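Long-range contacts in 2-polyprenyl-6-methoxyphenol hydroxylase-like FAD-dependent oxidoreductase (PDB 6UI5), which binds flavin-adenine dinucleotide in a Rossmann-type fold and probably acts as an FAD-dependent oxidoreductase related to aromatic-ring hydroxylases: residues K84-T92 with R401-V410; L115-G123 with V135-E144. All coordinates share one frame; numbering follows the deposited sequence.

Interaction 1: residues K84-T92 with R401-V410; sequences KVQGPREPT and RLLGRRLPKV
Arg89 holds CG beside its backbone N at an off-staggered chi1 of -32° and bends at chi2, which lays its guanidinium across Pro408, while Lys409 sends CG anti to its backbone N (chi1 173°) and then kinks at chi3 and chi4 to reach Glu90. The contact is loop against loop, joining the FAD-binding domain to the thioredoxin-like C-terminal region of the aromatic-ring hydroxylase family. Pro408 CB lies over the centre of one face of the Arg89 guanidinium, 3.8 Å above its plane. Arg89 NE donates to Gln86 O at 3.0 Å, a bond inside the first loop that steadies the rotation of the group, and Glu52 pairs with NH1. NH1 also gives a weak bond to Arg406 O. The main direct backbone link is Lys409 N to Pro88 O, 2.8 Å, made at the centre of an inverse gamma turn. Beside it Pro88 CD rests 3.9 Å from Pro408 CB and also meets Val410 CG1, and Gly87 CA, on a backbone with positive phi, lies against Pro408 CB. Glu90 and Lys409 cross at about a right angle in a salt bridge, OE2 to NZ 3.3 Å, and the same carboxylate is shared with Arg64. At the guanidinium edge, in plane, a water accepts from Arg89 NH2 at 2.7 Å and donates to Arg406 O at 2.8 Å.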
loop_
_atom_site.group_PDB
_atom_site.type_symbol
_atom_site.label_atom_id
_atom_site.label_comp_id
_atom_site.label_asym_id
_atom_site.label_seq_id
_atom_site.Cartn_x
_atom_site.Cartn_y
_atom_site.Cartn_z
ATOM N N LYS A 84 11.939 9.190 11.295
ATOM C CA LYS A 84 11.888 10.025 10.103
ATOM C C LYS A 84 10.819 11.112 10.194
ATOM O O LYS A 84 10.729 11.957 9.304
ATOM C CB LYS A 84 11.653 9.150 8.857
ATOM C CG LYS A 84 12.657 7.996 8.686
ATOM C CD LYS A 84 13.630 8.210 7.524
ATOM C CE LYS A 84 14.688 9.287 7.815
ATOM N NZ LYS A 84 15.465 9.675 6.584
ATOM N N VAL A 85 10.019 11.120 11.243
ATOM C CA VAL A 85 8.988 12.141 11.406
ATOM C C VAL A 85 9.648 13.430 11.880
ATOM O O VAL A 85 10.600 13.406 12.666
ATOM C CB VAL A 85 7.894 11.647 12.379
ATOM C CG1 VAL A 85 6.857 12.731 12.669
ATOM C CG2 VAL A 85 7.212 10.415 11.805
ATOM N N GLN A 86 9.150 14.560 11.392
ATOM C CA GLN A 86 9.785 15.849 11.640
ATOM C C GLN A 86 9.875 16.167 13.132
ATOM O O GLN A 86 8.973 15.851 13.910
ATOM C CB GLN A 86 9.002 16.944 10.903
ATOM C CG GLN A 86 9.223 18.361 11.392
ATOM C CD GLN A 86 10.261 19.109 10.572
ATOM O OE1 GLN A 86 11.049 18.510 9.828
ATOM N NE2 GLN A 86 10.260 20.429 10.700
ATOM N N GLY A 87 10.985 16.794 13.524
ATOM C CA GLY A 87 11.121 17.445 14.811
ATOM C C GLY A 87 11.264 16.457 15.938
ATOM O O GLY A 87 11.222 15.248 15.719
ATOM N N PRO A 88 11.468 16.942 17.162
ATOM C CA PRO A 88 11.337 16.060 18.335
ATOM C C PRO A 88 9.877 15.794 18.689
ATOM O O PRO A 88 9.034 16.696 18.656
ATOM C CB PRO A 88 12.034 16.842 19.458
ATOM C CG PRO A 88 12.839 17.905 18.770
ATOM C CD PRO A 88 12.102 18.223 17.497
ATOM N N ARG A 89 9.580 14.529 19.015
ATOM C CA ARG A 89 8.291 14.150 19.588
ATOM C C ARG A 89 8.426 13.084 20.668
ATOM O O ARG A 89 9.521 12.819 21.162
ATOM C CB ARG A 89 7.319 13.661 18.509
ATOM C CG ARG A 89 7.499 14.331 17.133
ATOM C CD ARG A 89 6.237 15.029 16.706
ATOM N NE ARG A 89 6.437 15.814 15.489
ATOM C CZ ARG A 89 5.876 16.995 15.241
ATOM N NH1 ARG A 89 5.037 17.570 16.126
ATOM N NH2 ARG A 89 6.160 17.628 14.093
ATOM N N GLU A 90 7.306 12.460 21.008
ATOM C CA GLU A 90 7.228 11.642 22.206
ATOM C C GLU A 90 7.001 10.178 21.868
ATOM O O GLU A 90 6.326 9.854 20.886
ATOM C CB GLU A 90 6.078 12.101 23.109
ATOM C CG GLU A 90 6.316 13.354 23.864
ATOM C CD GLU A 90 5.076 13.781 24.620
ATOM O OE1 GLU A 90 4.166 14.350 23.976
ATOM O OE2 GLU A 90 5.009 13.534 25.847
ATOM N N PRO A 91 7.528 9.272 22.681
ATOM C CA PRO A 91 7.036 7.891 22.663
ATOM C C PRO A 91 5.598 7.833 23.147
ATOM O O PRO A 91 5.149 8.685 23.918
ATOM C CB PRO A 91 7.970 7.174 23.639
ATOM C CG PRO A 91 8.382 8.281 24.623
ATOM C CD PRO A 91 8.515 9.507 23.754
ATOM N N THR A 92 4.874 6.806 22.697
ATOM C CA THR A 92 3.599 6.474 23.331
ATOM C C THR A 92 3.814 6.182 24.808
ATOM O O THR A 92 4.720 5.427 25.175
ATOM C CB THR A 92 2.954 5.269 22.654
ATOM O OG1 THR A 92 2.373 5.669 21.417
ATOM C CG2 THR A 92 1.856 4.707 23.505
ATOM N N ARG A 401 6.423 21.007 6.223
ATOM C CA ARG A 401 6.060 20.036 7.242
ATOM C C ARG A 401 5.489 20.682 8.493
ATOM O O ARG A 401 5.228 19.984 9.480
ATOM C CB ARG A 401 7.283 19.189 7.595
ATOM C CG ARG A 401 7.572 18.123 6.543
ATOM C CD ARG A 401 6.773 16.871 6.832
ATOM N NE ARG A 401 6.001 16.340 5.707
ATOM C CZ ARG A 401 5.022 15.452 5.843
ATOM N NH1 ARG A 401 4.353 15.014 4.773
ATOM N NH2 ARG A 401 4.698 14.986 7.055
ATOM N N LEU A 402 5.306 21.999 8.487
ATOM C CA LEU A 402 4.815 22.708 9.661
ATOM C C LEU A 402 3.407 23.256 9.494
ATOM O O LEU A 402 2.619 23.209 10.449
ATOM C CB LEU A 402 5.775 23.854 10.026
ATOM C CG LEU A 402 7.202 23.405 10.366
ATOM C CD1 LEU A 402 8.122 24.577 10.618
ATOM C CD2 LEU A 402 7.257 22.429 11.557
ATOM N N LEU A 403 3.066 23.771 8.306
ATOM C CA LEU A 403 1.737 24.333 8.083
ATOM C C LEU A 403 0.661 23.283 8.307
ATOM O O LEU A 403 0.776 22.139 7.853
ATOM C CB LEU A 403 1.602 24.893 6.670
ATOM C CG LEU A 403 1.739 26.407 6.481
ATOM C CD1 LEU A 403 1.764 26.734 5.008
ATOM C CD2 LEU A 403 0.626 27.189 7.160
ATOM N N GLY A 404 -0.398 23.699 8.995
ATOM C CA GLY A 404 -1.530 22.836 9.254
ATOM C C GLY A 404 -1.290 21.788 10.303
ATOM O O GLY A 404 -2.069 20.830 10.371
ATOM N N ARG A 405 -0.213 21.904 11.090
ATOM C CA ARG A 405 0.129 20.908 12.104
ATOM C C ARG A 405 0.558 21.557 13.399
ATOM O O ARG A 405 1.039 22.690 13.422
ATOM C CB ARG A 405 1.245 19.971 11.643
ATOM C CG ARG A 405 0.784 19.298 10.399
ATOM C CD ARG A 405 1.452 18.047 10.063
ATOM N NE ARG A 405 1.835 18.152 8.660
ATOM C CZ ARG A 405 2.262 17.143 7.922
ATOM N NH1 ARG A 405 2.600 17.341 6.640
ATOM N NH2 ARG A 405 2.323 15.924 8.454
ATOM N N ARG A 406 0.360 20.824 14.480
ATOM C CA ARG A 406 0.894 21.257 15.757
ATOM C C ARG A 406 2.410 21.087 15.740
ATOM O O ARG A 406 2.943 20.122 15.185
ATOM C CB ARG A 406 0.250 20.462 16.913
ATOM C CG ARG A 406 -1.259 20.808 17.185
ATOM C CD ARG A 406 -1.885 19.825 18.177
ATOM N NE ARG A 406 -1.238 18.550 17.946
ATOM C CZ ARG A 406 -1.776 17.562 17.265
ATOM N NH1 ARG A 406 -3.018 17.684 16.804
ATOM N NH2 ARG A 406 -1.076 16.450 17.066
ATOM N N LEU A 407 3.100 22.031 16.360
ATOM C CA LEU A 407 4.548 22.078 16.335
ATOM C C LEU A 407 5.197 20.897 17.079
ATOM O O LEU A 407 4.567 20.245 17.927
ATOM C CB LEU A 407 5.006 23.385 16.960
ATOM C CG LEU A 407 4.784 24.584 16.058
ATOM C CD1 LEU A 407 5.043 25.825 16.889
ATOM C CD2 LEU A 407 5.766 24.502 14.864
ATOM N N PRO A 408 6.479 20.631 16.796
ATOM C CA PRO A 408 7.212 19.589 17.531
ATOM C C PRO A 408 7.562 19.993 18.958
ATOM O O PRO A 408 7.544 21.170 19.339
ATOM C CB PRO A 408 8.489 19.392 16.701
ATOM C CG PRO A 408 8.203 20.032 15.364
ATOM C CD PRO A 408 7.247 21.142 15.642
ATOM N N LYS A 409 7.903 18.977 19.755
ATOM C CA LYS A 409 8.120 19.189 21.183
ATOM C C LYS A 409 9.453 19.894 21.386
ATOM O O LYS A 409 10.499 19.250 21.510
ATOM C CB LYS A 409 8.060 17.858 21.950
ATOM C CG LYS A 409 8.430 17.950 23.428
ATOM C CD LYS A 409 7.989 16.737 24.235
ATOM C CE LYS A 409 6.572 16.911 24.762
ATOM N NZ LYS A 409 6.456 16.505 26.214
ATOM N N VAL A 410 9.437 21.217 21.384
ATOM C CA VAL A 410 10.669 21.977 21.536
ATOM C C VAL A 410 10.497 22.904 22.718
ATOM O O VAL A 410 9.389 23.353 23.027
ATOM C CB VAL A 410 11.070 22.786 20.265
ATOM C CG1 VAL A 410 11.543 21.855 19.151
ATOM C CG2 VAL A 410 9.928 23.683 19.775
HETATM O O HOH W 1 4.952 19.881 13.296
#

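Interaction 2: residues L115-G123 with V135-E144; sequences LRWATRLTG and VTLASDAGEE. With FAD (flavin-adenine dinucleotide), chain C.
Strands 120-123 and 135-138 run antiparallel with axes 4.5 Å apart at 135°, and a beta bulge shifts the register by one residue between the Leu121-Leu137 non-hydrogen-bonded pair and the Gly123-Thr136 hydrogen-bonded pair. Ala138 N donates to Arg120 O at 2.6 Å, while the return bond from Arg120 N to Ala138 O is long and weak. On the bulged side Thr136 O takes the amide of Thr122, and Thr136 N donates a hydrogen bond to Gly123 O at 2.9 Å.

Leu121 and Leu137 point to one face of this hairpin. Leu121, with CG anti to the backbone N (chi1 -174°), brings CD1 within 3.2 Å of Val135 CG2, the two side chains crossing at about a right angle. Thr119 likewise holds CG2 anti to its N, placing the methyl 3.6 Å from Leu137 CD2, while its OG1 bonds to Trp117 O from above the carbonyl plane. On the other face Thr122 CG2 meets Ala138 CB at 3.4 Å. Arg116 extends its chain past Leu137 toward Glu144, a long ion pair; its firmer partner is Asp114.

The strand edge turned away from 135-138 reads the adenine of FAD: Leu121 N to N1A and N6A to Leu121 O (3.1 Å) are both weak bonds, with Thr119 O near C2A. Thr119 and Leu137 both pack on Val31 of strand 28-31, Arg116 pairs through its backbone with Leu30 and Asp32, and Val135 bonds to Leu146 of strand 143-148, so the small antiparallel sheet sits beside the parallel Rossmann-type sheet, whose 114-116 strand has helix 97-110 against Leu115.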
loop_
_atom_site.group_PDB
_atom_site.type_symbol
_atom_site.label_atom_id
_atom_site.label_comp_id
_atom_site.label_asym_id
_atom_site.label_seq_id
_atom_site.Cartn_x
_atom_site.Cartn_y
_atom_site.Cartn_z
ATOM N N LEU A 115 -21.861 19.191 34.956
ATOM C CA LEU A 115 -21.734 17.777 34.616
ATOM C C LEU A 115 -22.848 16.976 35.306
ATOM O O LEU A 115 -23.057 17.114 36.517
ATOM C CB LEU A 115 -20.339 17.290 35.037
ATOM C CG LEU A 115 -19.784 15.955 34.531
ATOM C CD1 LEU A 115 -18.338 15.809 34.937
ATOM C CD2 LEU A 115 -20.584 14.765 35.085
ATOM N N ARG A 116 -23.557 16.135 34.532
ATOM C CA ARG A 116 -24.748 15.399 34.994
ATOM C C ARG A 116 -24.639 13.907 34.726
ATOM O O ARG A 116 -25.076 13.435 33.673
ATOM C CB ARG A 116 -26.005 15.908 34.338
ATOM C CG ARG A 116 -26.054 17.362 34.248
ATOM C CD ARG A 116 -27.460 17.834 34.134
ATOM N NE ARG A 116 -27.469 19.278 34.249
ATOM C CZ ARG A 116 -28.400 20.061 33.729
ATOM N NH1 ARG A 116 -29.407 19.541 33.049
ATOM N NH2 ARG A 116 -28.315 21.371 33.886
ATOM N N TRP A 117 -24.143 13.166 35.706
ATOM C CA TRP A 117 -24.301 11.726 35.660
ATOM C C TRP A 117 -25.799 11.349 35.719
ATOM O O TRP A 117 -26.664 12.168 36.059
ATOM C CB TRP A 117 -23.504 11.095 36.803
ATOM C CG TRP A 117 -22.073 11.584 36.885
ATOM C CD1 TRP A 117 -21.551 12.464 37.794
ATOM C CD2 TRP A 117 -20.992 11.215 36.024
ATOM N NE1 TRP A 117 -20.210 12.659 37.553
ATOM C CE2 TRP A 117 -19.843 11.904 36.472
ATOM C CE3 TRP A 117 -20.882 10.366 34.918
ATOM C CZ2 TRP A 117 -18.605 11.776 35.844
ATOM C CZ3 TRP A 117 -19.645 10.240 34.295
ATOM C CH2 TRP A 117 -18.527 10.938 34.763
ATOM N N ALA A 118 -26.104 10.106 35.325
ATOM C CA ALA A 118 -27.461 9.546 35.407
ATOM C C ALA A 118 -28.501 10.418 34.699
ATOM O O ALA A 118 -29.638 10.555 35.150
ATOM C CB ALA A 118 -27.873 9.301 36.869
ATOM N N THR A 119 -28.116 11.012 33.579
ATOM C CA THR A 119 -29.029 11.835 32.794
ATOM C C THR A 119 -28.961 11.393 31.334
ATOM O O THR A 119 -27.871 11.263 30.771
ATOM C CB THR A 119 -28.694 13.328 32.944
ATOM O OG1 THR A 119 -28.641 13.680 34.340
ATOM C CG2 THR A 119 -29.760 14.162 32.289
ATOM N N ARG A 120 -30.116 11.111 30.735
ATOM C CA ARG A 120 -30.169 10.625 29.363
ATOM C C ARG A 120 -30.805 11.661 28.453
ATOM O O ARG A 120 -31.820 12.271 28.799
ATOM C CB ARG A 120 -30.954 9.319 29.243
ATOM C CG ARG A 120 -31.275 8.969 27.789
ATOM C CD ARG A 120 -32.244 7.801 27.637
ATOM N NE ARG A 120 -31.686 6.571 28.188
ATOM C CZ ARG A 120 -30.741 5.852 27.593
ATOM N NH1 ARG A 120 -30.296 4.746 28.175
ATOM N NH2 ARG A 120 -30.242 6.241 26.420
ATOM N N LEU A 121 -30.214 11.834 27.282
ATOM C CA LEU A 121 -30.823 12.614 26.220
ATOM C C LEU A 121 -31.720 11.697 25.399
ATOM O O LEU A 121 -31.241 10.737 24.779
ATOM C CB LEU A 121 -29.746 13.263 25.349
ATOM C CG LEU A 121 -30.262 14.223 24.299
ATOM C CD1 LEU A 121 -29.270 15.317 24.215
ATOM C CD2 LEU A 121 -30.367 13.533 22.961
ATOM N N THR A 122 -33.019 11.990 25.393
ATOM C CA THR A 122 -33.967 11.181 24.642
ATOM C C THR A 122 -34.303 11.751 23.274
ATOM O O THR A 122 -34.781 11.004 22.414
ATOM C CB THR A 122 -35.245 11.020 25.446
ATOM O OG1 THR A 122 -35.901 12.293 25.536
ATOM C CG2 THR A 122 -34.883 10.567 26.832
ATOM N N GLY A 123 -34.074 13.040 23.050
ATOM C CA GLY A 123 -34.303 13.608 21.733
ATOM C C GLY A 123 -34.029 15.097 21.714
ATOM O O GLY A 123 -33.606 15.696 22.714
ATOM N N VAL A 135 -33.907 20.471 23.487
ATOM C CA VAL A 135 -33.436 19.131 23.790
ATOM C C VAL A 135 -34.303 18.570 24.914
ATOM O O VAL A 135 -35.026 19.306 25.589
ATOM C CB VAL A 135 -31.939 19.165 24.163
ATOM C CG1 VAL A 135 -31.746 19.672 25.571
ATOM C CG2 VAL A 135 -31.295 17.844 23.948
ATOM N N THR A 136 -34.286 17.248 25.078
ATOM C CA THR A 136 -35.018 16.640 26.184
ATOM C C THR A 136 -34.103 15.666 26.905
ATOM O O THR A 136 -33.438 14.838 26.264
ATOM C CB THR A 136 -36.302 15.924 25.735
ATOM O OG1 THR A 136 -36.011 14.578 25.386
ATOM C CG2 THR A 136 -36.940 16.621 24.550
ATOM N N LEU A 137 -34.081 15.777 28.237
ATOM C CA LEU A 137 -33.220 15.006 29.127
ATOM C C LEU A 137 -34.088 14.225 30.099
ATOM O O LEU A 137 -35.046 14.778 30.643
ATOM C CB LEU A 137 -32.273 15.920 29.911
ATOM C CG LEU A 137 -31.046 16.518 29.208
ATOM C CD1 LEU A 137 -31.458 17.574 28.226
ATOM C CD2 LEU A 137 -30.118 17.126 30.225
ATOM N N ALA A 138 -33.734 12.957 30.343
ATOM C CA ALA A 138 -34.557 12.012 31.112
ATOM C C ALA A 138 -33.810 11.532 32.357
ATOM O O ALA A 138 -33.127 10.503 32.333
ATOM C CB ALA A 138 -34.988 10.807 30.240
ATOM N N SER A 139 -33.967 12.268 33.454
ATOM C CA SER A 139 -33.494 11.848 34.761
ATOM C C SER A 139 -34.580 11.022 35.463
ATOM O O SER A 139 -35.686 10.825 34.944
ATOM C CB SER A 139 -33.098 13.070 35.591
ATOM O OG SER A 139 -32.323 12.721 36.728
ATOM N N ASP A 140 -34.255 10.525 36.664
ATOM C CA ASP A 140 -35.261 9.858 37.484
ATOM C C ASP A 140 -36.401 10.802 37.818
ATOM O O ASP A 140 -37.572 10.403 37.799
ATOM C CB ASP A 140 -34.638 9.325 38.774
ATOM C CG ASP A 140 -33.338 8.591 38.538
ATOM O OD1 ASP A 140 -32.631 8.915 37.553
ATOM O OD2 ASP A 140 -33.031 7.684 39.345
ATOM N N ALA A 141 -36.073 12.062 38.116
ATOM C CA ALA A 141 -37.073 13.035 38.541
ATOM C C ALA A 141 -38.165 13.207 37.496
ATOM O O ALA A 141 -39.357 13.243 37.826
ATOM C CB ALA A 141 -36.398 14.373 38.828
ATOM N N GLY A 142 -37.775 13.320 36.228
ATOM C CA GLY A 142 -38.728 13.469 35.146
ATOM C C GLY A 142 -38.071 13.676 33.797
ATOM O O GLY A 142 -37.189 12.910 33.403
ATOM N N GLU A 143 -38.502 14.715 33.079
ATOM C CA GLU A 143 -37.972 15.040 31.757
ATOM C C GLU A 143 -37.836 16.558 31.663
ATOM O O GLU A 143 -38.843 17.269 31.542
ATOM C CB GLU A 143 -38.852 14.506 30.635
ATOM C CG GLU A 143 -38.546 13.087 30.243
ATOM C CD GLU A 143 -39.190 12.698 28.926
ATOM O OE1 GLU A 143 -40.106 13.421 28.475
ATOM O OE2 GLU A 143 -38.770 11.677 28.337
ATOM N N GLU A 144 -36.596 17.050 31.717
ATOM C CA GLU A 144 -36.363 18.438 31.378
ATOM C C GLU A 144 -36.318 18.580 29.870
ATOM O O GLU A 144 -35.738 17.747 29.163
ATOM C CB GLU A 144 -35.072 18.965 31.996
ATOM C CG GLU A 144 -35.207 20.438 32.382
ATOM C CD GLU A 144 -33.930 21.229 32.162
ATOM O OE1 GLU A 144 -34.031 22.434 31.855
ATOM O OE2 GLU A 144 -32.835 20.654 32.306
HETATM P PA FAD C . -17.466 6.607 24.411
HETATM O O1A FAD C . -16.159 6.231 25.072
HETATM O O2A FAD C . -18.137 5.337 23.916
HETATM O O5B FAD C . -18.387 7.560 25.408
HETATM C C5B FAD C . -19.726 7.867 25.054
HETATM C C4B FAD C . -20.507 8.231 26.358
HETATM O O4B FAD C . -21.718 8.676 26.127
HETATM C C3B FAD C . -20.705 6.963 27.222
HETATM O O3B FAD C . -20.514 7.297 28.527
HETATM C C2B FAD C . -22.173 6.566 26.971
HETATM O O2B FAD C . -22.599 5.675 28.081
HETATM C C1B FAD C . -22.754 7.735 27.001
HETATM N N9A FAD C . -24.024 7.841 26.310
HETATM C C8A FAD C . -24.394 7.193 25.182
HETATM N N7A FAD C . -25.622 7.632 24.836
HETATM C C5A FAD C . -25.999 8.567 25.741
HETATM C C6A FAD C . -27.145 9.342 25.872
HETATM N N6A FAD C . -28.418 9.538 25.194
HETATM N N1A FAD C . -27.270 10.203 26.886
HETATM C C2A FAD C . -26.274 10.338 27.788
HETATM N N3A FAD C . -25.142 9.589 27.650
HETATM C C4A FAD C . -25.005 8.707 26.637
HETATM N N1 FAD C . -8.878 3.385 22.666
HETATM C C2 FAD C . -7.397 3.558 22.613
HETATM O O2 FAD C . -6.901 4.631 22.496
HETATM N N3 FAD C . -6.530 2.350 22.716
HETATM C C4 FAD C . -7.149 1.032 22.868
HETATM O O4 FAD C . -6.488 0.052 22.954
HETATM C C4X FAD C . -8.651 0.894 22.915
HETATM N N5 FAD C . -9.199 -0.435 23.059
HETATM C C5X FAD C . -10.673 -0.603 23.094
HETATM C C6 FAD C . -11.192 -1.893 23.228
HETATM C C7 FAD C . -12.568 -2.082 23.272
HETATM C C7M FAD C . -12.833 -3.574 23.420
HETATM C C8 FAD C . -13.454 -0.997 23.188
HETATM C C8M FAD C . -14.956 -1.303 23.249
HETATM C C9 FAD C . -12.935 0.303 23.051
HETATM C C9A FAD C . -11.537 0.516 22.998
HETATM N N10 FAD C . -10.961 1.906 22.839
HETATM C C10 FAD C . -9.510 2.063 22.813
HETATM C "C1'" FAD C . -11.885 3.056 22.780
HETATM C "C2'" FAD C . -11.839 4.007 21.570
HETATM O "O2'" FAD C . -10.819 4.929 21.678
HETATM C "C3'" FAD C . -13.100 4.869 21.533
HETATM O "O3'" FAD C . -13.123 5.493 20.289
HETATM C "C4'" FAD C . -13.173 5.997 22.582
HETATM O "O4'" FAD C . -13.119 5.555 23.909
HETATM C "C5'" FAD C . -14.558 6.613 22.352
HETATM O "O5'" FAD C . -14.645 7.889 22.922
HETATM P P FAD C . -16.077 8.713 22.908
HETATM O O1P FAD C . -16.092 9.681 24.067
HETATM O O2P FAD C . -16.398 9.382 21.585
HETATM O O3P FAD C . -17.234 7.543 23.068
#

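The two contacts share no element and lie on opposite sides of the chain's centre, their centres 42 Å apart and their nearest atoms about 24 Å. Along the sequence, interaction 2 is nested inside the loop closed by interaction 1. Both are partly buried. Interaction 1 spans 308 residues and joins two family regions through irregular loops, relying on charged side chains, prolines and a bridging water. Interaction 2 is local, within the FAD-binding domain: a strand pair held by main-chain bonds around a bulge, with aliphatic packing, and it alone of the two touches the cofactor, at the adenine end.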